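Side-chain contacts in N-alpha-acetyltransferase 35, NatC auxiliary subunit (Saccharomyces cerevisiae, PDB 6YGA), which serves as the auxiliary subunit of the yeast NatC N-terminal acetyltransferase, which acetylates the N-terminal methionine of the L-A virus Gag protein: residues H216-K221 / N258-Q263; I228-L233 / S298-L303. All coordinates share one frame; numbering follows the deposited sequence.

Interaction 1 of 2, residues H216-K221 / N258-Q263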
ATOM      1  N   HIS B 216       4.112 -36.126  16.771  1.00 91.22           N
ATOM      2  CA  HIS B 216       4.838 -35.666  15.591  1.00 88.05           C
ATOM      3  C   HIS B 216       4.241 -36.251  14.317  1.00 84.88           C
ATOM      4  O   HIS B 216       4.162 -35.568  13.289  1.00 82.39           O
ATOM      5  CB  HIS B 216       6.320 -36.031  15.702  1.00 92.10           C
ATOM      6  CG  HIS B 216       7.059 -35.268  16.758  1.00 96.62           C
ATOM      7  ND1 HIS B 216       7.015 -35.608  18.093  1.00100.71           N
ATOM      8  CD2 HIS B 216       7.867 -34.183  16.673  1.00 96.05           C
ATOM      9  CE1 HIS B 216       7.762 -34.766  18.786  1.00101.27           C
ATOM     10  NE2 HIS B 216       8.289 -33.891  17.948  1.00 98.46           N
ATOM     11  N   LEU B 217       3.809 -37.513  14.366  1.00 86.76           N
ATOM     12  CA  LEU B 217       3.197 -38.128  13.194  1.00 85.83           C
ATOM     13  C   LEU B 217       1.860 -37.478  12.867  1.00 84.06           C
ATOM     14  O   LEU B 217       1.563 -37.213  11.695  1.00 82.11           O
ATOM     15  CB  LEU B 217       3.022 -39.628  13.415  1.00 88.29           C
ATOM     16  CG  LEU B 217       2.430 -40.399  12.237  1.00 85.73           C
ATOM     17  CD1 LEU B 217       3.417 -40.456  11.080  1.00 83.56           C
ATOM     18  CD2 LEU B 217       2.021 -41.792  12.675  1.00 88.08           C
ATOM     19  N   THR B 218       1.040 -37.214  13.887  1.00 85.09           N
ATOM     20  CA  THR B 218      -0.217 -36.505  13.664  1.00 83.17           C
ATOM     21  C   THR B 218       0.034 -35.134  13.049  1.00 81.85           C
ATOM     22  O   THR B 218      -0.681 -34.714  12.132  1.00 80.43           O
ATOM     23  CB  THR B 218      -0.986 -36.367  14.979  1.00 84.63           C
ATOM     24  OG1 THR B 218      -1.021 -37.632  15.653  1.00 87.86           O
ATOM     25  CG2 THR B 218      -2.409 -35.902  14.720  1.00 83.68           C
HETATM   26  N   MSE B 219       1.050 -34.429  13.538  1.00 83.00           N
HETATM   27  CA  MSE B 219       1.450 -33.139  12.983  1.00 82.90           C
HETATM   28  C   MSE B 219       1.745 -33.223  11.489  1.00 80.22           C
HETATM   29  O   MSE B 219       1.274 -32.400  10.703  1.00 77.53           O
HETATM   30  CB  MSE B 219       2.681 -32.611  13.715  1.00 88.83           C
HETATM   31  CG  MSE B 219       2.374 -31.726  14.903  1.00 93.55           C
HETATM   32 SE   MSE B 219       2.129 -29.871  14.367  0.64 94.25          SE
HETATM   33  CE  MSE B 219       3.965 -29.487  13.803  1.00 93.49           C
ATOM     34  N   LEU B 220       2.539 -34.228  11.110  1.00 80.45           N
ATOM     35  CA  LEU B 220       2.946 -34.365   9.717  1.00 77.66           C
ATOM     36  C   LEU B 220       1.761 -34.722   8.826  1.00 77.27           C
ATOM     37  O   LEU B 220       1.688 -34.274   7.677  1.00 76.37           O
ATOM     38  CB  LEU B 220       4.053 -35.412   9.600  1.00 78.16           C
ATOM     39  CG  LEU B 220       4.873 -35.397   8.312  1.00 76.21           C
ATOM     40  CD1 LEU B 220       5.388 -33.996   8.036  1.00 73.12           C
ATOM     41  CD2 LEU B 220       6.030 -36.385   8.406  1.00 78.06           C
ATOM     42  N   LYS B 221       0.823 -35.523   9.338  1.00 78.46           N
ATOM     43  CA  LYS B 221      -0.387 -35.821   8.578  1.00 78.97           C
ATOM     44  C   LYS B 221      -1.201 -34.558   8.322  1.00 76.37           C
ATOM     45  O   LYS B 221      -1.689 -34.339   7.206  1.00 75.22           O
ATOM     46  CB  LYS B 221      -1.230 -36.862   9.317  1.00 83.74           C
ATOM     47  CG  LYS B 221      -0.554 -38.216   9.502  1.00 89.08           C
ATOM     48  CD  LYS B 221      -1.476 -39.192  10.223  1.00 93.99           C
ATOM     49  CE  LYS B 221      -2.771 -39.404   9.452  1.00 94.64           C
ATOM     50  NZ  LYS B 221      -3.757 -40.213  10.224  1.00 97.19           N
ATOM     51  N   ASN B 258      -3.080 -26.177  15.843  1.00 70.93           N
ATOM     52  CA  ASN B 258      -2.925 -25.166  16.887  1.00 71.10           C
ATOM     53  C   ASN B 258      -3.034 -25.778  18.281  1.00 72.34           C
ATOM     54  O   ASN B 258      -2.294 -25.392  19.194  1.00 71.75           O
ATOM     55  CB  ASN B 258      -3.956 -24.053  16.703  1.00 71.66           C
ATOM     56  CG  ASN B 258      -3.610 -23.122  15.551  1.00 71.47           C
ATOM     57  OD1 ASN B 258      -2.446 -23.001  15.165  1.00 71.05           O
ATOM     58  ND2 ASN B 258      -4.621 -22.456  15.001  1.00 71.05           N
ATOM     59  N   GLY B 259      -3.946 -26.734  18.467  1.00 75.99           N
ATOM     60  CA  GLY B 259      -4.018 -27.434  19.738  1.00 81.34           C
ATOM     61  C   GLY B 259      -2.842 -28.351  19.991  1.00 81.74           C
ATOM     62  O   GLY B 259      -2.573 -28.703  21.145  1.00 84.64           O
ATOM     63  N   ILE B 260      -2.133 -28.742  18.932  1.00 79.53           N
ATOM     64  CA  ILE B 260      -0.984 -29.628  19.074  1.00 80.41           C
ATOM     65  C   ILE B 260       0.271 -28.840  19.438  1.00 80.91           C
ATOM     66  O   ILE B 260       1.138 -29.352  20.155  1.00 82.60           O
ATOM     67  CB  ILE B 260      -0.793 -30.445  17.782  1.00 78.86           C
ATOM     68  CG1 ILE B 260      -1.966 -31.406  17.565  1.00 81.01           C
ATOM     69  CG2 ILE B 260       0.490 -31.236  17.822  1.00 79.01           C
ATOM     70  CD1 ILE B 260      -1.777 -32.329  16.372  1.00 80.68           C
ATOM     71  N   PHE B 261       0.377 -27.592  18.977  1.00 81.41           N
ATOM     72  CA  PHE B 261       1.566 -26.771  19.218  1.00 84.32           C
ATOM     73  C   PHE B 261       2.017 -26.727  20.673  1.00 86.95           C
ATOM     74  O   PHE B 261       3.211 -26.955  20.926  1.00 87.40           O
ATOM     75  CB  PHE B 261       1.328 -25.346  18.701  1.00 84.62           C
ATOM     76  CG  PHE B 261       1.731 -25.142  17.275  1.00 85.47           C
ATOM     77  CD1 PHE B 261       3.040 -25.351  16.877  1.00 87.20           C
ATOM     78  CD2 PHE B 261       0.806 -24.723  16.335  1.00 84.87           C
ATOM     79  CE1 PHE B 261       3.418 -25.159  15.562  1.00 86.37           C
ATOM     80  CE2 PHE B 261       1.178 -24.527  15.019  1.00 84.41           C
ATOM     81  CZ  PHE B 261       2.486 -24.746  14.631  1.00 85.02           C
ATOM     82  N   PRO B 262       1.163 -26.436  21.662  1.00 89.34           N
ATOM     83  CA  PRO B 262       1.681 -26.369  23.037  1.00 93.25           C
ATOM     84  C   PRO B 262       2.192 -27.699  23.560  1.00 96.06           C
ATOM     85  O   PRO B 262       3.003 -27.710  24.492  1.00 97.61           O
ATOM     86  CB  PRO B 262       0.472 -25.873  23.844  1.00 94.54           C
ATOM     87  CG  PRO B 262      -0.702 -26.311  23.058  1.00 93.03           C
ATOM     88  CD  PRO B 262      -0.284 -26.150  21.624  1.00 89.00           C
ATOM     89  N   GLN B 263       1.762 -28.823  22.980  1.00 97.69           N
ATOM     90  CA  GLN B 263       2.046 -30.122  23.578  1.00103.18           C
ATOM     91  C   GLN B 263       3.433 -30.651  23.243  1.00108.36           C
ATOM     92  O   GLN B 263       3.929 -31.528  23.957  1.00111.63           O
ATOM     93  CB  GLN B 263       0.995 -31.153  23.153  1.00100.55           C
ATOM     94  CG  GLN B 263      -0.435 -30.770  23.502  1.00 98.72           C
ATOM     95  CD  GLN B 263      -1.379 -31.960  23.501  1.00100.10           C
ATOM     96  OE1 GLN B 263      -0.974 -33.090  23.782  1.00102.04           O
ATOM     97  NE2 GLN B 263      -2.644 -31.711  23.185  1.00 99.75           N
TER
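Met219 and Ile260 mark the closest backbone approach between the early part of helix 215-231 and residues 258-263, with Met219 CA and Ile260 CA 7.4 Å apart. Ile260 points toward the facing helix and divides its two branches between neighbouring residues there. Its CG2 methyl lies against Met219, 3.5 Å from CG and 4.1 Å from SE of this selenomethionine, the two side chains running past one another in opposite senses. The longer branch ends at the methyl of Thr218, where Ile260 CD1 and Thr218 CG2 are 4.0 Å apart. Thr218 can offer carbon here because its CG2 lies anti to the backbone N, while OG1 turns back to bond the carbonyl oxygen of Ser214, just ahead of the helix. The Met219 chain is bent at both chi2 (-86°) and chi3 (-67°), and this fold brings the selenium above the face of the Phe261 ring, 5.2 Å from SE to the ring centroid and 14° from the ring normal, a Met-aromatic contact at long range. Tyr297 meets the same ring edge-to-face, and Asp94 of helix 85-104 touches both Met219 and Phe261. The arrangement is plain apolar packing within the helical part of the subunit, joining helix 215-231 to residues 258-263 with helix 85-104 alongside. The two segments are thus joined by dispersion forces between methyl, methylene, selenium and ring, with the threonine hydroxyl at the interface already engaged by Ser214; such contacts depend on close fit rather than on direction.

Interaction 2 of 2, residues I228-L233 / S298-L303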
ATOM      1  N   ILE B 228      -1.996 -29.931   0.596  1.00 61.33           N
ATOM      2  CA  ILE B 228      -2.923 -30.334  -0.460  1.00 59.68           C
ATOM      3  C   ILE B 228      -3.993 -29.267  -0.669  1.00 58.10           C
ATOM      4  O   ILE B 228      -4.351 -28.938  -1.807  1.00 55.27           O
ATOM      5  CB  ILE B 228      -3.544 -31.705  -0.131  1.00 59.47           C
ATOM      6  CG1 ILE B 228      -2.491 -32.808  -0.259  1.00 61.12           C
ATOM      7  CG2 ILE B 228      -4.746 -31.986  -1.025  1.00 58.10           C
ATOM      8  CD1 ILE B 228      -3.015 -34.198   0.017  1.00 62.12           C
ATOM      9  N   CYS B 229      -4.510 -28.703   0.423  1.00 58.65           N
ATOM     10  CA  CYS B 229      -5.526 -27.661   0.306  1.00 59.83           C
ATOM     11  C   CYS B 229      -4.966 -26.411  -0.361  1.00 59.61           C
ATOM     12  O   CYS B 229      -5.655 -25.769  -1.162  1.00 61.02           O
ATOM     13  CB  CYS B 229      -6.091 -27.325   1.684  1.00 60.35           C
ATOM     14  SG  CYS B 229      -6.949 -28.696   2.490  1.00 63.45           S
ATOM     15  N   LEU B 230      -3.722 -26.044  -0.043  1.00 59.86           N
ATOM     16  CA  LEU B 230      -3.129 -24.858  -0.656  1.00 57.54           C
ATOM     17  C   LEU B 230      -2.914 -25.064  -2.150  1.00 56.80           C
ATOM     18  O   LEU B 230      -3.039 -24.118  -2.937  1.00 55.00           O
ATOM     19  CB  LEU B 230      -1.808 -24.506   0.033  1.00 57.63           C
ATOM     20  CG  LEU B 230      -1.877 -24.123   1.515  1.00 58.67           C
ATOM     21  CD1 LEU B 230      -0.488 -24.104   2.144  1.00 59.85           C
ATOM     22  CD2 LEU B 230      -2.561 -22.779   1.685  1.00 55.85           C
ATOM     23  N   VAL B 231      -2.584 -26.293  -2.557  1.00 55.53           N
ATOM     24  CA  VAL B 231      -2.424 -26.594  -3.975  1.00 56.06           C
ATOM     25  C   VAL B 231      -3.760 -26.488  -4.702  1.00 55.91           C
ATOM     26  O   VAL B 231      -3.805 -26.154  -5.893  1.00 56.31           O
ATOM     27  CB  VAL B 231      -1.787 -27.987  -4.141  1.00 57.82           C
ATOM     28  CG1 VAL B 231      -1.706 -28.370  -5.608  1.00 59.03           C
ATOM     29  CG2 VAL B 231      -0.406 -28.008  -3.507  1.00 55.41           C
ATOM     30  N   HIS B 232      -4.861 -26.738  -4.002  1.00 57.49           N
ATOM     31  CA  HIS B 232      -6.186 -26.681  -4.603  1.00 60.24           C
ATOM     32  C   HIS B 232      -6.729 -25.265  -4.738  1.00 57.98           C
ATOM     33  O   HIS B 232      -7.856 -25.103  -5.217  1.00 58.34           O
ATOM     34  CB  HIS B 232      -7.169 -27.517  -3.786  1.00 63.76           C
ATOM     35  CG  HIS B 232      -7.204 -28.960  -4.178  1.00 68.43           C
ATOM     36  ND1 HIS B 232      -7.872 -29.409  -5.296  1.00 70.33           N
ATOM     37  CD2 HIS B 232      -6.660 -30.056  -3.597  1.00 70.52           C
ATOM     38  CE1 HIS B 232      -7.735 -30.720  -5.391  1.00 72.35           C
ATOM     39  NE2 HIS B 232      -7.005 -31.137  -4.372  1.00 72.42           N
ATOM     40  N   LEU B 233      -5.975 -24.243  -4.329  1.00 56.08           N
ATOM     41  CA  LEU B 233      -6.501 -22.884  -4.396  1.00 54.36           C
ATOM     42  C   LEU B 233      -6.634 -22.402  -5.833  1.00 55.37           C
ATOM     43  O   LEU B 233      -7.428 -21.495  -6.108  1.00 54.94           O
ATOM     44  CB  LEU B 233      -5.619 -21.923  -3.601  1.00 50.92           C
ATOM     45  CG  LEU B 233      -5.781 -21.962  -2.079  1.00 51.50           C
ATOM     46  CD1 LEU B 233      -4.803 -21.005  -1.407  1.00 51.02           C
ATOM     47  CD2 LEU B 233      -7.212 -21.634  -1.693  1.00 49.87           C
ATOM     48  N   SER B 298      -2.878 -19.955  12.655  1.00 63.83           N
ATOM     49  CA  SER B 298      -4.095 -19.157  12.538  1.00 64.26           C
ATOM     50  C   SER B 298      -4.153 -18.365  11.239  1.00 62.73           C
ATOM     51  O   SER B 298      -5.249 -18.013  10.789  1.00 63.06           O
ATOM     52  CB  SER B 298      -4.223 -18.208  13.731  1.00 64.99           C
ATOM     53  OG  SER B 298      -4.615 -18.906  14.901  1.00 67.25           O
ATOM     54  N   GLY B 299      -3.003 -18.077  10.626  1.00 59.91           N
ATOM     55  CA  GLY B 299      -3.008 -17.352   9.367  1.00 59.17           C
ATOM     56  C   GLY B 299      -3.680 -18.112   8.243  1.00 59.33           C
ATOM     57  O   GLY B 299      -4.256 -17.506   7.333  1.00 59.54           O
ATOM     58  N   PHE B 300      -3.616 -19.446   8.282  1.00 58.97           N
ATOM     59  CA  PHE B 300      -4.305 -20.248   7.277  1.00 57.19           C
ATOM     60  C   PHE B 300      -5.816 -20.111   7.408  1.00 54.93           C
ATOM     61  O   PHE B 300      -6.540 -20.146   6.406  1.00 52.65           O
ATOM     62  CB  PHE B 300      -3.885 -21.715   7.395  1.00 58.43           C
ATOM     63  CG  PHE B 300      -2.488 -21.990   6.914  1.00 57.34           C
ATOM     64  CD1 PHE B 300      -2.058 -21.526   5.681  1.00 54.17           C
ATOM     65  CD2 PHE B 300      -1.604 -22.712   7.698  1.00 58.32           C
ATOM     66  CE1 PHE B 300      -0.771 -21.782   5.236  1.00 53.36           C
ATOM     67  CE2 PHE B 300      -0.316 -22.969   7.259  1.00 57.73           C
ATOM     68  CZ  PHE B 300       0.100 -22.503   6.028  1.00 54.29           C
ATOM     69  N   ILE B 301      -6.307 -19.952   8.639  1.00 55.84           N
ATOM     70  CA  ILE B 301      -7.739 -19.764   8.857  1.00 55.99           C
ATOM     71  C   ILE B 301      -8.197 -18.447   8.242  1.00 54.67           C
ATOM     72  O   ILE B 301      -9.225 -18.384   7.556  1.00 53.74           O
ATOM     73  CB  ILE B 301      -8.064 -19.827  10.360  1.00 58.04           C
ATOM     74  CG1 ILE B 301      -7.623 -21.169  10.951  1.00 61.21           C
ATOM     75  CG2 ILE B 301      -9.549 -19.604  10.598  1.00 57.67           C
ATOM     76  CD1 ILE B 301      -7.832 -21.281  12.452  1.00 62.43           C
ATOM     77  N   THR B 302      -7.437 -17.374   8.480  1.00 53.69           N
ATOM     78  CA  THR B 302      -7.756 -16.084   7.876  1.00 51.71           C
ATOM     79  C   THR B 302      -7.744 -16.174   6.355  1.00 50.82           C
ATOM     80  O   THR B 302      -8.621 -15.617   5.685  1.00 49.41           O
ATOM     81  CB  THR B 302      -6.767 -15.022   8.361  1.00 49.67           C
ATOM     82  OG1 THR B 302      -6.832 -14.923   9.789  1.00 54.04           O
ATOM     83  CG2 THR B 302      -7.092 -13.666   7.754  1.00 44.79           C
ATOM     84  N   LEU B 303      -6.764 -16.886   5.795  1.00 50.84           N
ATOM     85  CA  LEU B 303      -6.700 -17.046   4.347  1.00 48.69           C
ATOM     86  C   LEU B 303      -7.913 -17.799   3.819  1.00 47.13           C
ATOM     87  O   LEU B 303      -8.493 -17.418   2.795  1.00 45.69           O
ATOM     88  CB  LEU B 303      -5.414 -17.772   3.958  1.00 47.63           C
ATOM     89  CG  LEU B 303      -5.355 -18.296   2.525  1.00 47.24           C
ATOM     90  CD1 LEU B 303      -5.318 -17.148   1.529  1.00 47.08           C
ATOM     91  CD2 LEU B 303      -4.156 -19.213   2.351  1.00 45.52           C
TER
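Leu230 projects from the last turn of helix 215-231 as a forked knob, and its two methyls meet Phe300 and Leu303, one turn apart on helix 298-311. The backbones stay well separated, 9.3 Å between Leu230 CA and Phe300 CA, so the side chains span the gap. One corner of the aromatic ring, Phe300 CE1, faces both prongs of the fork, at 3.9 Å from Leu230 CD1 and 4.1 Å from Leu230 CD2; the two side chains cross at about a right angle. The second prong also reaches Leu303, with Leu230 CD2 and Leu303 CD2 4.0 Å apart. With CG of Leu303 anti to its backbone N (chi1 166°), the CD2 methyl is carried into the notch formed by Leu230 and Leu233, where Leu233 CD1, three residues further along the chain, lies 4.2 Å from Leu303 CD2. Leu97 of helix 85-104 touches both Leu230 and Phe300, and Tyr297 packs edge-to-face with the Phe300 ring, so the cluster is a piece of a multi-helix core. Everything that meets here is hydrocarbon and buried, which implies that the hydrophobic effect and the matching of methyl to ring and methyl to methyl hold residues 228-233 against helix 298-311.

How the interactions relate
Both contacts are buried and share helix 215-231: residues 216-221 and 228-233 lie toward its opposite ends, and their partners come from helices 245-260 and 298-311. The centres lie about 17 Å apart, and the segments alternate along the chain. The partner segments themselves touch, Asn258 packing against Ser298 and Ile301, while Tyr297 stacks edge-to-face with Phe261 of interaction 1 and Phe300 of interaction 2. Helix 85-104 lines both. Interaction 1 sits farther from the chain's centre, brings the backbones closer and mixes a threonine methyl, a selenium over a phenylalanine face and aliphatic carbon; interaction 2, nearer the centre, is purely leucine and phenylalanine.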